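Local coordinates for uncharacterized protein BF1531 (Bacteroides fragilis, PDB 3SLR) that is of unknown function but binds magnesium through a phosphatase-like domain and may hydrolyse ester bonds, at residues A[303-308]-A[322-327]; A[263-268]-A[273-278]; A[138-141]-A[147-150]; A[84-89]-A[149-154]; A[71-76]-A[118-123]. One frame throughout, in Å; residues are numbered along the deposited sequence.

Interaction 1: residues A[303-308]-A[322-327]; sequences IAVFVA and RTLNIG
A small apolar contact at the surface joins Val-305, in the segment of edge strand 305-309 of the magnesium-binding domain's parallel sheet, to Thr-323 and Leu-324 at the end of helix 313-324. Val-305 and Leu-324 reach toward each other tip to tip, with Val-305 CG2 lying 3.7 Å from Leu-324 CD2. The same methyl meets Thr-323 CG2 at 4.0 Å, so one branch of the valine serves both helix residues. With CG1 anti to the backbone N (chi1 -172°), CG2 becomes the branch that faces this end of the helix. Thr-323 offers its methyl, while its hydroxyl bonds back to Thr-319 O. The valine side chain also touches Ile-320, one turn before Leu-324, while Leu-324 continues inward onto Ile-274 and Cys-224 of the next two strands of the sheet. Directly after Leu-324 the helix breaks at Asn-325, which takes positive phi, and the chain heads for strand 331-334 at the other edge. The helix is thus the connection of a beta-alpha-beta crossover that spans the whole sheet. Since only methyl and methine groups meet between the two segments, the pairing rests on van der Waals fit with modest exclusion of water.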
# COMPACT_ATOMS: atom_id res chain seq x y z
N ILE A 303 12.71 -15.41 -14.22
CA ILE A 303 13.41 -15.66 -12.96
C ILE A 303 14.88 -15.27 -13.08
O ILE A 303 15.64 -15.89 -13.83
CB ILE A 303 13.29 -17.14 -12.54
CG1 ILE A 303 11.83 -17.62 -12.58
CG2 ILE A 303 13.89 -17.34 -11.17
CD1 ILE A 303 10.93 -16.96 -11.56
N ALA A 304 15.29 -14.26 -12.32
CA ALA A 304 16.66 -13.75 -12.38
C ALA A 304 17.70 -14.68 -11.76
O ALA A 304 18.80 -14.84 -12.28
CB ALA A 304 16.74 -12.37 -11.73
N VAL A 305 17.35 -15.28 -10.62
CA VAL A 305 18.25 -16.21 -9.94
C VAL A 305 17.42 -17.39 -9.49
O VAL A 305 16.42 -17.21 -8.80
CB VAL A 305 18.89 -15.58 -8.69
CG1 VAL A 305 19.95 -16.49 -8.12
CG2 VAL A 305 19.48 -14.21 -9.03
N PHE A 306 17.82 -18.59 -9.90
CA PHE A 306 17.04 -19.79 -9.62
C PHE A 306 17.85 -20.72 -8.72
O PHE A 306 18.83 -21.33 -9.17
CB PHE A 306 16.66 -20.48 -10.94
CG PHE A 306 15.50 -21.44 -10.83
CD1 PHE A 306 15.60 -22.61 -10.10
CD2 PHE A 306 14.31 -21.18 -11.49
CE1 PHE A 306 14.53 -23.49 -10.01
CE2 PHE A 306 13.23 -22.06 -11.41
CZ PHE A 306 13.35 -23.21 -10.66
N VAL A 307 17.46 -20.81 -7.46
CA VAL A 307 18.19 -21.63 -6.50
C VAL A 307 17.31 -22.76 -6.00
O VAL A 307 16.33 -22.53 -5.31
CB VAL A 307 18.68 -20.80 -5.28
CG1 VAL A 307 19.41 -21.70 -4.28
CG2 VAL A 307 19.58 -19.67 -5.74
N ALA A 308 17.64 -23.98 -6.40
CA ALA A 308 16.94 -25.16 -5.92
C ALA A 308 17.98 -26.18 -5.47
O ALA A 308 18.76 -26.68 -6.28
CB ALA A 308 16.07 -25.77 -7.04
N ARG A 322 23.86 -11.96 -2.60
CA ARG A 322 25.21 -11.65 -3.04
C ARG A 322 25.26 -11.56 -4.55
O ARG A 322 25.99 -10.74 -5.10
CB ARG A 322 26.18 -12.70 -2.50
CG ARG A 322 26.34 -12.58 -0.99
CD ARG A 322 26.90 -13.83 -0.34
NE ARG A 322 26.90 -13.71 1.11
CZ ARG A 322 27.45 -14.60 1.94
NH1 ARG A 322 28.06 -15.66 1.44
NH2 ARG A 322 27.39 -14.42 3.25
N THR A 323 24.45 -12.39 -5.22
CA THR A 323 24.38 -12.39 -6.67
C THR A 323 23.79 -11.08 -7.19
O THR A 323 24.26 -10.52 -8.18
CB THR A 323 23.52 -13.58 -7.18
OG1 THR A 323 24.10 -14.81 -6.72
CG2 THR A 323 23.45 -13.59 -8.69
N LEU A 324 22.75 -10.61 -6.51
CA LEU A 324 22.01 -9.42 -6.94
C LEU A 324 22.62 -8.11 -6.46
O LEU A 324 22.41 -7.06 -7.07
CB LEU A 324 20.56 -9.51 -6.48
CG LEU A 324 19.79 -10.70 -7.08
CD1 LEU A 324 18.39 -10.78 -6.49
CD2 LEU A 324 19.74 -10.55 -8.59
N ASN A 325 23.38 -8.17 -5.37
CA ASN A 325 23.94 -6.97 -4.75
C ASN A 325 22.85 -5.93 -4.44
O ASN A 325 22.97 -4.76 -4.81
CB ASN A 325 25.02 -6.35 -5.64
CG ASN A 325 25.85 -5.30 -4.91
OD1 ASN A 325 26.05 -5.38 -3.69
ND2 ASN A 325 26.33 -4.30 -5.65
N ILE A 326 21.79 -6.38 -3.78
CA ILE A 326 20.79 -5.47 -3.22
C ILE A 326 20.65 -5.83 -1.75
O ILE A 326 21.09 -6.90 -1.32
CB ILE A 326 19.43 -5.59 -3.90
CG1 ILE A 326 18.96 -7.04 -3.83
CG2 ILE A 326 19.51 -5.11 -5.35
CD1 ILE A 326 17.53 -7.24 -4.33
N GLY A 327 20.05 -4.94 -0.97
CA GLY A 327 19.97 -5.16 0.46
C GLY A 327 18.98 -6.23 0.84
O GLY A 327 17.95 -6.39 0.17

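Interaction 2: residues A[263-268]-A[273-278]; sequences EWVKKL and IIIAVC
Helix 255-270 and strand 274-280 converge toward the short turn that joins them: the CA atoms of Val-265 and Ile-275 are 8.1 Å apart, those of Leu-268 and Ile-273 just 5.2 Å. At the narrow end Ile-273 N donates to Leu-268 O over 3.0 Å. The bond is bent, with an N-H...O angle of 149°, and the donor sits 36° out of the carbonyl plane. Beside this bond the two side chains cross obliquely, Leu-268 CB lying 3.9 Å from Ile-273 CB, while Leu-268 CD2 touches Ile-273 CG1. Two residues on, inside the strand, Ile-275 extends its CD1 methyl to 4.0 Å from Val-265 CG1. Ile-275 CG1 is anti to the carbonyl carbon (chi1 -44°), and CD1 folds toward the helix. Within the helix, Leu-268 CD1 lies 3.5 Å above one face of the Trp-264 ring, toward the rim. All four residues are buried; Leu-225 packs on Leu-268, and Leu-227 on Val-265 and Ile-275. Strand 224-227, helix 255-270 and strand 274-280 form a beta-alpha-beta crossover, the building unit of a HAD-like Rossmannoid core, with the side chain of Ile-275 about 11 Å from that of the magnesium ligand Asp-228.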
# COMPACT_ATOMS: atom_id res chain seq x y z
N GLU A 263 0.04 -14.58 -12.05
CA GLU A 263 -0.20 -13.38 -12.86
C GLU A 263 0.19 -12.09 -12.11
O GLU A 263 0.64 -11.13 -12.72
CB GLU A 263 -1.66 -13.33 -13.31
CG GLU A 263 -1.97 -14.41 -14.33
CD GLU A 263 -3.46 -14.60 -14.59
OE1 GLU A 263 -4.29 -14.04 -13.83
OE2 GLU A 263 -3.80 -15.33 -15.55
N TRP A 264 -0.01 -12.09 -10.80
CA TRP A 264 0.41 -10.98 -9.95
C TRP A 264 1.95 -10.90 -9.95
O TRP A 264 2.52 -9.82 -10.07
CB TRP A 264 -0.11 -11.21 -8.53
CG TRP A 264 0.19 -10.11 -7.53
CD1 TRP A 264 -0.44 -8.90 -7.42
CD2 TRP A 264 1.17 -10.15 -6.49
NE1 TRP A 264 0.10 -8.18 -6.39
CE2 TRP A 264 1.09 -8.92 -5.80
CE3 TRP A 264 2.11 -11.10 -6.08
CZ2 TRP A 264 1.91 -8.62 -4.71
CZ3 TRP A 264 2.93 -10.79 -4.99
CH2 TRP A 264 2.82 -9.56 -4.33
N VAL A 265 2.60 -12.05 -9.84
CA VAL A 265 4.07 -12.07 -9.84
C VAL A 265 4.59 -11.55 -11.18
O VAL A 265 5.55 -10.78 -11.24
CB VAL A 265 4.60 -13.47 -9.55
CG1 VAL A 265 6.14 -13.53 -9.69
CG2 VAL A 265 4.17 -13.90 -8.14
N LYS A 266 3.93 -11.96 -12.25
CA LYS A 266 4.27 -11.52 -13.60
C LYS A 266 4.21 -9.99 -13.71
O LYS A 266 5.08 -9.38 -14.34
CB LYS A 266 3.32 -12.16 -14.61
CG LYS A 266 3.57 -11.73 -16.06
CD LYS A 266 2.64 -12.48 -17.01
CE LYS A 266 3.13 -12.41 -18.45
NZ LYS A 266 2.40 -11.40 -19.24
N LYS A 267 3.19 -9.38 -13.12
CA LYS A 267 3.12 -7.91 -13.12
C LYS A 267 4.31 -7.27 -12.38
O LYS A 267 4.84 -6.25 -12.82
CB LYS A 267 1.79 -7.41 -12.54
CG LYS A 267 0.61 -7.59 -13.49
CD LYS A 267 -0.67 -6.99 -12.89
CE LYS A 267 -1.20 -7.80 -11.71
NZ LYS A 267 -2.53 -7.25 -11.22
N LEU A 268 4.71 -7.85 -11.26
CA LEU A 268 5.89 -7.37 -10.54
C LEU A 268 7.14 -7.45 -11.42
O LEU A 268 7.89 -6.48 -11.54
CB LEU A 268 6.11 -8.17 -9.25
CG LEU A 268 5.03 -7.98 -8.19
CD1 LEU A 268 5.23 -8.98 -7.05
CD2 LEU A 268 5.00 -6.53 -7.67
N ILE A 273 10.61 -5.53 -10.77
CA ILE A 273 10.92 -6.29 -9.56
C ILE A 273 11.71 -7.54 -9.95
O ILE A 273 11.32 -8.27 -10.86
CB ILE A 273 9.66 -6.66 -8.77
CG1 ILE A 273 8.92 -5.39 -8.31
CG2 ILE A 273 10.01 -7.57 -7.57
CD1 ILE A 273 9.78 -4.40 -7.47
N ILE A 274 12.84 -7.77 -9.28
CA ILE A 274 13.64 -8.96 -9.57
C ILE A 274 12.99 -10.18 -8.94
O ILE A 274 12.69 -10.15 -7.75
CB ILE A 274 15.07 -8.81 -9.01
CG1 ILE A 274 15.71 -7.54 -9.55
CG2 ILE A 274 15.91 -10.04 -9.36
CD1 ILE A 274 17.04 -7.20 -8.87
N ILE A 275 12.74 -11.22 -9.72
CA ILE A 275 12.18 -12.45 -9.17
C ILE A 275 13.25 -13.53 -9.00
O ILE A 275 14.04 -13.78 -9.90
CB ILE A 275 11.06 -13.03 -10.06
CG1 ILE A 275 10.12 -11.92 -10.53
CG2 ILE A 275 10.30 -14.12 -9.29
CD1 ILE A 275 9.37 -11.22 -9.41
N ALA A 276 13.26 -14.16 -7.83
CA ALA A 276 14.19 -15.25 -7.58
C ALA A 276 13.43 -16.45 -7.04
O ALA A 276 12.36 -16.29 -6.45
CB ALA A 276 15.26 -14.81 -6.57
N VAL A 277 13.97 -17.65 -7.24
CA VAL A 277 13.39 -18.85 -6.66
C VAL A 277 14.31 -19.40 -5.57
O VAL A 277 15.54 -19.37 -5.72
CB VAL A 277 13.10 -19.93 -7.76
CG1 VAL A 277 12.85 -21.30 -7.13
CG2 VAL A 277 11.90 -19.51 -8.62
N CYS A 278 13.72 -19.87 -4.48
CA CYS A 278 14.46 -20.52 -3.41
C CYS A 278 13.66 -21.71 -2.91
O CYS A 278 12.67 -21.56 -2.20
CB CYS A 278 14.75 -19.55 -2.25
SG CYS A 278 15.86 -20.25 -0.97

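Interaction 3: residues A[138-141]-A[147-150]; sequences SYAT and FTYQ
Ala-140 lays its methyl against the side of Thr-148, with Ala-140 CB 3.9 Å from Thr-148 CB. The alanine belongs to a 3-10 turn, in which Thr-141 N bonds to Ser-138 O at 3.3 Å, and the threonine stands in the first turn of helix 147-164. The hydroxyl of Thr-148 is engaged elsewhere: OG1 is anti to the carbonyl carbon (chi1 -78°) and bonds to Glu-130 OE2. CB is its nearest atom to the alanine methyl, OG1 and CG2 flanking it farther off. Next along the turn the contact passes from side chains to carbonyls. Ala-140 O comes within 4.1 Å of Tyr-149 CB, and Thr-141 O approaches Tyr-149 CD1 to 3.9 Å, reaching the ring obliquely. Thr-141 thus contributes backbone here, its CB being directed away from the helix. Both segments belong to the FkbH N-terminal domain, of the SGNH hydrolase clan, and the 3-10 turn is part of the long loop that carries the chain from strand 122-126 back into a helix. Ser-146, the residue just before that helix, links the two pieces: its OG bonds both to Ala-140 O and to Tyr-149 N. Tyr-149 CG is anti to the backbone N (chi1 -173°), which carries the ring alongside the helix start, where Gln-150 NE2 lies at its edge in the ring plane. That amide is held at both ends, by Ala-105 N and Gln-144 O. Phe-147 points away from the turn and meets His-93 of helix 86-94 edge-to-face.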
# COMPACT_ATOMS: atom_id res chain seq x y z
N SER A 138 -28.59 4.34 -8.94
CA SER A 138 -27.55 4.21 -9.94
C SER A 138 -27.64 5.28 -11.01
O SER A 138 -26.66 5.55 -11.70
CB SER A 138 -27.63 2.83 -10.61
OG SER A 138 -27.31 1.80 -9.69
N TYR A 139 -28.83 5.87 -11.16
CA TYR A 139 -29.05 6.91 -12.16
C TYR A 139 -28.11 8.10 -11.95
O TYR A 139 -27.94 8.94 -12.85
CB TYR A 139 -30.51 7.38 -12.13
CG TYR A 139 -30.91 8.23 -13.32
CD1 TYR A 139 -31.31 7.63 -14.52
CD2 TYR A 139 -30.92 9.62 -13.24
CE1 TYR A 139 -31.70 8.40 -15.61
CE2 TYR A 139 -31.30 10.40 -14.34
CZ TYR A 139 -31.69 9.77 -15.51
OH TYR A 139 -32.06 10.53 -16.60
N ALA A 140 -27.49 8.18 -10.78
CA ALA A 140 -26.54 9.27 -10.51
C ALA A 140 -25.48 9.44 -11.60
O ALA A 140 -24.96 10.54 -11.80
CB ALA A 140 -25.87 9.08 -9.15
N THR A 141 -25.12 8.36 -12.29
CA THR A 141 -24.05 8.45 -13.29
C THR A 141 -24.43 9.36 -14.47
O THR A 141 -23.56 9.86 -15.18
CB THR A 141 -23.63 7.08 -13.85
OG1 THR A 141 -24.69 6.54 -14.66
CG2 THR A 141 -23.30 6.10 -12.73
N PHE A 147 -23.38 13.67 -6.51
CA PHE A 147 -22.15 13.48 -5.74
C PHE A 147 -21.33 12.34 -6.34
O PHE A 147 -20.11 12.42 -6.40
CB PHE A 147 -22.43 13.20 -4.26
CG PHE A 147 -21.18 13.22 -3.40
CD1 PHE A 147 -20.55 14.42 -3.09
CD2 PHE A 147 -20.64 12.05 -2.90
CE1 PHE A 147 -19.41 14.45 -2.30
CE2 PHE A 147 -19.49 12.07 -2.11
CZ PHE A 147 -18.88 13.27 -1.80
N THR A 148 -22.01 11.28 -6.77
CA THR A 148 -21.31 10.14 -7.37
C THR A 148 -20.54 10.52 -8.63
O THR A 148 -19.38 10.14 -8.80
CB THR A 148 -22.29 9.00 -7.65
OG1 THR A 148 -22.57 8.32 -6.41
CG2 THR A 148 -21.69 8.00 -8.63
N TYR A 149 -21.16 11.31 -9.51
CA TYR A 149 -20.45 11.79 -10.69
C TYR A 149 -19.26 12.70 -10.33
O TYR A 149 -18.15 12.49 -10.82
CB TYR A 149 -21.38 12.49 -11.69
CG TYR A 149 -20.64 12.82 -12.96
CD1 TYR A 149 -20.48 11.86 -13.97
CD2 TYR A 149 -20.04 14.06 -13.14
CE1 TYR A 149 -19.78 12.15 -15.13
CE2 TYR A 149 -19.36 14.36 -14.31
CZ TYR A 149 -19.23 13.41 -15.30
OH TYR A 149 -18.53 13.69 -16.46
N GLN A 150 -19.49 13.70 -9.49
CA GLN A 150 -18.44 14.63 -9.11
C GLN A 150 -17.26 13.92 -8.45
O GLN A 150 -16.10 14.26 -8.71
CB GLN A 150 -18.99 15.74 -8.22
CG GLN A 150 -19.89 16.69 -8.99
CD GLN A 150 -19.11 17.46 -10.05
OE1 GLN A 150 -18.02 17.99 -9.77
NE2 GLN A 150 -19.64 17.51 -11.27

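Interaction 4: residues A[84-89]-A[149-154]; sequences HSTHKL and YQLTKL
The start of helix 86-94 lies beside helix 147-164, closest in backbone at Thr-86 and Leu-151, whose CA atoms are 8.4 Å apart. Three buried leucines and a threonine methyl fill the gap. Leu-89 is the hub: its CD2 methyl sits 3.7 Å from Leu-151 CD1 and equally 3.7 Å from Leu-154 CD2. It meets the two differently, slanting across Leu-151 but pointing tip to tip at Leu-154. Leu-151 in turn splits its branches, CD1 to Leu-89 and CD2 to Thr-86 CG2 at 3.8 Å, where the two side chains cross at about a right angle. Thr-86 can give its methyl to this apolar seam because OG1 is anti to the carbonyl carbon (chi1 -57°) and bonds to Pro-129 O. Just before it, Ser-85 is the N-cap of the helix, its OG accepting from Lys-88 N at 3.1 Å with an N-H...O angle of 153°; the same hydroxyl also bonds to Asp-30 OD1, which holds the capping hydroxyl in place. Leu-104 and Leu-109 of helix 104-118 extend the cluster, packing on Leu-89 and Leu-154 respectively. Such a leucine-rich seam, with partners three residues apart on each helix, packs the helix that follows strand 79-83 against the start of helix 147-164, beyond the C-terminal end of the parallel sheet, in a domain of the SGNH hydrolase clan.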
# COMPACT_ATOMS: atom_id res chain seq x y z
N HIS A 84 -8.48 15.46 3.21
CA HIS A 84 -9.83 15.90 2.89
C HIS A 84 -10.71 14.65 2.83
O HIS A 84 -10.48 13.76 2.01
CB HIS A 84 -9.87 16.54 1.50
CG HIS A 84 -9.50 17.99 1.48
ND1 HIS A 84 -8.74 18.55 0.47
CD2 HIS A 84 -9.84 19.01 2.31
CE1 HIS A 84 -8.61 19.84 0.69
NE2 HIS A 84 -9.27 20.15 1.79
N SER A 85 -11.74 14.58 3.67
CA SER A 85 -12.57 13.39 3.74
C SER A 85 -13.73 13.44 2.75
O SER A 85 -14.28 14.50 2.46
CB SER A 85 -13.13 13.19 5.15
OG SER A 85 -14.02 14.25 5.48
N THR A 86 -14.12 12.27 2.25
CA THR A 86 -15.32 12.21 1.43
C THR A 86 -16.52 12.70 2.22
O THR A 86 -17.39 13.39 1.69
CB THR A 86 -15.60 10.78 0.95
OG1 THR A 86 -14.45 10.29 0.25
CG2 THR A 86 -16.83 10.74 0.03
N HIS A 87 -16.56 12.34 3.50
CA HIS A 87 -17.68 12.69 4.36
C HIS A 87 -17.95 14.20 4.41
O HIS A 87 -19.10 14.64 4.34
CB HIS A 87 -17.45 12.14 5.77
CG HIS A 87 -18.70 12.05 6.59
ND1 HIS A 87 -19.40 10.87 6.73
CD2 HIS A 87 -19.40 12.99 7.26
CE1 HIS A 87 -20.47 11.09 7.47
NE2 HIS A 87 -20.49 12.36 7.82
N LYS A 88 -16.89 14.98 4.55
CA LYS A 88 -17.04 16.43 4.66
C LYS A 88 -17.33 17.06 3.29
O LYS A 88 -18.06 18.06 3.21
CB LYS A 88 -15.80 17.06 5.31
CG LYS A 88 -15.61 16.65 6.78
CD LYS A 88 -16.75 17.20 7.67
CE LYS A 88 -16.66 16.63 9.09
NZ LYS A 88 -17.67 17.26 10.01
N LEU A 89 -16.80 16.46 2.23
CA LEU A 89 -17.08 16.93 0.88
C LEU A 89 -18.55 16.66 0.54
O LEU A 89 -19.20 17.46 -0.14
CB LEU A 89 -16.16 16.24 -0.15
CG LEU A 89 -16.28 16.74 -1.60
CD1 LEU A 89 -15.76 18.17 -1.73
CD2 LEU A 89 -15.53 15.81 -2.55
N TYR A 149 -21.16 11.31 -9.51
CA TYR A 149 -20.45 11.79 -10.69
C TYR A 149 -19.26 12.70 -10.33
O TYR A 149 -18.15 12.49 -10.82
CB TYR A 149 -21.38 12.49 -11.69
CG TYR A 149 -20.64 12.82 -12.96
CD1 TYR A 149 -20.48 11.86 -13.97
CD2 TYR A 149 -20.04 14.06 -13.14
CE1 TYR A 149 -19.78 12.15 -15.13
CE2 TYR A 149 -19.36 14.36 -14.31
CZ TYR A 149 -19.23 13.41 -15.30
OH TYR A 149 -18.53 13.69 -16.46
N GLN A 150 -19.49 13.70 -9.49
CA GLN A 150 -18.44 14.63 -9.11
C GLN A 150 -17.26 13.92 -8.45
O GLN A 150 -16.10 14.26 -8.71
CB GLN A 150 -18.99 15.74 -8.22
CG GLN A 150 -19.89 16.69 -8.99
CD GLN A 150 -19.11 17.46 -10.05
OE1 GLN A 150 -18.02 17.99 -9.77
NE2 GLN A 150 -19.64 17.51 -11.27
N LEU A 151 -17.54 12.94 -7.60
CA LEU A 151 -16.46 12.23 -6.92
C LEU A 151 -15.64 11.37 -7.88
O LEU A 151 -14.42 11.29 -7.77
CB LEU A 151 -17.00 11.37 -5.78
CG LEU A 151 -15.92 11.13 -4.72
CD1 LEU A 151 -15.61 12.47 -4.07
CD2 LEU A 151 -16.35 10.13 -3.66
N THR A 152 -16.31 10.73 -8.83
CA THR A 152 -15.65 9.91 -9.84
C THR A 152 -14.75 10.77 -10.73
O THR A 152 -13.60 10.40 -11.02
CB THR A 152 -16.69 9.16 -10.67
OG1 THR A 152 -17.53 8.40 -9.79
CG2 THR A 152 -16.02 8.22 -11.69
N LYS A 153 -15.26 11.91 -11.15
CA LYS A 153 -14.46 12.90 -11.88
C LYS A 153 -13.26 13.35 -11.05
O LYS A 153 -12.12 13.37 -11.53
CB LYS A 153 -15.33 14.11 -12.25
CG LYS A 153 -14.56 15.30 -12.83
CD LYS A 153 -15.51 16.43 -13.22
CE LYS A 153 -14.75 17.72 -13.57
NZ LYS A 153 -15.68 18.81 -14.00
N LEU A 154 -13.52 13.73 -9.80
CA LEU A 154 -12.46 14.19 -8.90
C LEU A 154 -11.32 13.16 -8.77
O LEU A 154 -10.15 13.52 -8.89
CB LEU A 154 -13.03 14.54 -7.53
CG LEU A 154 -12.09 14.99 -6.41
CD1 LEU A 154 -11.27 16.20 -6.82
CD2 LEU A 154 -12.90 15.30 -5.16

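Interaction 5: residues A[71-76]-A[118-123]; sequences DYYQFE and QGIGRV
Ile-120 is the residue most covered here, fitted against two consecutive tyrosines, Tyr-72 and Tyr-73, of the short helix 71-75. It slides past Tyr-72 in the opposite direction, with CG2 at the ring edge, near its plane, and 4.0 Å from Tyr-72 CZ. The phenolic oxygen is closer still: Tyr-72 OH stands 3.5 Å from Ile-120 CG1, and its 2.9 Å approach to Ile-120 CG2 is short enough to be doubtful. The other end of the isoleucine, CD1, lies 4.2 Å from Tyr-73 CD1, again at a ring edge. Tyr-73 reaches further to cross Gln-118 at about a right angle, its OH 3.5 Å from Gln-118 CG, with ring and amide planes 77° apart. The two rings also fit each other: Tyr-72 CD2 sits 3.6 Å above the centre of the Tyr-73 face. Both phenol oxygens and the amide nitrogen of Gln-118 have partners elsewhere, Tyr-72 OH with Thr-80 OG1, Tyr-73 OH with Ile-65 O and Gln-118 NE2 with Leu-114 O. Gln-118 lies where helix 104-118 gives way to the turn through Gly-119 that leads into strand 122-126, while helix 71-75 precedes the neighbouring strand 79-83. The contact therefore packs the segments leading into these two adjacent parallel strands against each other in the SGNH-type alpha/beta/alpha fold.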
# COMPACT_ATOMS: atom_id res chain seq x y z
N ASP A 71 1.25 29.22 10.42
CA ASP A 71 2.09 28.27 11.14
C ASP A 71 2.60 27.14 10.24
O ASP A 71 3.69 26.62 10.46
CB ASP A 71 1.34 27.65 12.32
CG ASP A 71 1.08 28.64 13.43
OD1 ASP A 71 1.74 29.70 13.45
OD2 ASP A 71 0.23 28.35 14.30
N TYR A 72 1.79 26.76 9.25
CA TYR A 72 2.17 25.68 8.34
C TYR A 72 3.47 26.01 7.60
O TYR A 72 4.40 25.22 7.59
CB TYR A 72 1.05 25.41 7.34
CG TYR A 72 1.52 24.59 6.16
CD1 TYR A 72 1.76 23.23 6.29
CD2 TYR A 72 1.74 25.19 4.93
CE1 TYR A 72 2.21 22.48 5.20
CE2 TYR A 72 2.18 24.45 3.85
CZ TYR A 72 2.41 23.10 3.99
OH TYR A 72 2.84 22.38 2.91
N TYR A 73 3.52 27.18 6.97
CA TYR A 73 4.72 27.58 6.23
C TYR A 73 5.91 27.82 7.15
O TYR A 73 7.05 27.53 6.79
CB TYR A 73 4.45 28.81 5.36
CG TYR A 73 3.55 28.50 4.20
CD1 TYR A 73 4.01 27.77 3.11
CD2 TYR A 73 2.22 28.90 4.21
CE1 TYR A 73 3.17 27.47 2.05
CE2 TYR A 73 1.38 28.60 3.15
CZ TYR A 73 1.87 27.88 2.07
OH TYR A 73 1.02 27.59 1.02
N GLN A 74 5.65 28.35 8.34
CA GLN A 74 6.73 28.54 9.30
C GLN A 74 7.36 27.21 9.73
O GLN A 74 8.53 27.16 10.11
CB GLN A 74 6.25 29.34 10.52
CG GLN A 74 5.52 30.64 10.17
CD GLN A 74 6.41 31.66 9.48
OE1 GLN A 74 7.57 31.38 9.16
NE2 GLN A 74 5.87 32.86 9.25
N PHE A 75 6.57 26.14 9.66
CA PHE A 75 7.05 24.81 10.06
C PHE A 75 8.04 24.21 9.06
O PHE A 75 8.88 23.40 9.43
CB PHE A 75 5.85 23.86 10.26
CG PHE A 75 6.24 22.46 10.67
CD1 PHE A 75 6.88 22.22 11.88
CD2 PHE A 75 5.95 21.37 9.84
CE1 PHE A 75 7.24 20.94 12.25
CE2 PHE A 75 6.31 20.08 10.21
CZ PHE A 75 6.96 19.86 11.42
N GLU A 76 7.93 24.63 7.80
CA GLU A 76 8.81 24.14 6.72
C GLU A 76 8.89 22.62 6.66
O GLU A 76 9.96 22.03 6.84
CB GLU A 76 10.21 24.75 6.84
CG GLU A 76 10.22 26.27 6.67
CD GLU A 76 11.61 26.88 6.89
OE1 GLU A 76 12.49 26.17 7.42
OE2 GLU A 76 11.80 28.06 6.54
N GLN A 118 2.68 25.74 -4.89
CA GLN A 118 3.43 26.39 -3.82
C GLN A 118 4.88 25.91 -3.75
O GLN A 118 5.79 26.68 -3.46
CB GLN A 118 2.74 26.22 -2.48
CG GLN A 118 1.35 26.85 -2.43
CD GLN A 118 1.28 28.17 -3.18
OE1 GLN A 118 1.92 29.15 -2.80
NE2 GLN A 118 0.49 28.20 -4.26
N GLY A 119 5.08 24.62 -4.03
CA GLY A 119 6.41 24.04 -4.03
C GLY A 119 6.99 23.82 -2.64
O GLY A 119 8.16 24.12 -2.40
N ILE A 120 6.18 23.26 -1.75
CA ILE A 120 6.56 23.11 -0.34
C ILE A 120 6.79 21.64 0.09
O ILE A 120 5.88 20.99 0.60
CB ILE A 120 5.49 23.74 0.56
CG1 ILE A 120 5.95 23.77 2.02
CG2 ILE A 120 4.13 23.05 0.35
CD1 ILE A 120 6.94 24.86 2.29
N GLY A 121 8.00 21.13 -0.10
CA GLY A 121 8.28 19.74 0.20
C GLY A 121 7.42 18.84 -0.67
O GLY A 121 6.92 19.26 -1.71
N ARG A 122 7.25 17.59 -0.25
CA ARG A 122 6.38 16.65 -0.97
C ARG A 122 5.00 16.62 -0.33
O ARG A 122 4.87 16.74 0.89
CB ARG A 122 6.99 15.25 -0.98
CG ARG A 122 8.07 15.04 -2.03
CD ARG A 122 9.45 15.17 -1.43
NE ARG A 122 10.48 14.76 -2.38
CZ ARG A 122 11.75 14.54 -2.05
NH1 ARG A 122 12.16 14.69 -0.80
NH2 ARG A 122 12.61 14.16 -2.99
N VAL A 123 3.98 16.46 -1.15
CA VAL A 123 2.61 16.40 -0.66
C VAL A 123 2.11 14.98 -0.77
O VAL A 123 2.32 14.33 -1.78
CB VAL A 123 1.68 17.33 -1.47
CG1 VAL A 123 0.21 17.09 -1.12
CG2 VAL A 123 2.08 18.78 -1.22

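Overall arrangement
The five contacts divide between two domains of this N-terminal part of a longer protein. Interactions 3, 4 and 5 belong to the FkbH N-terminal domain with its five-stranded parallel sheet. Interaction 5 closes before interaction 3 opens; interaction 4 alternates with 5 along the chain and ends on helix 147-164, as does 3. Interactions 2 and then 1 follow, in the magnesium-binding domain with its four-stranded sheet. Interactions 3 and 4 touch, their centres 11 Å apart, while interaction 5 lies about 24 Å from interaction 4, centre to centre. Interactions 1 and 2, with centres 12 Å apart, meet through neighbouring strands 305-309 and 274-280. The two groups of contacts do not touch; each contact lies within one domain.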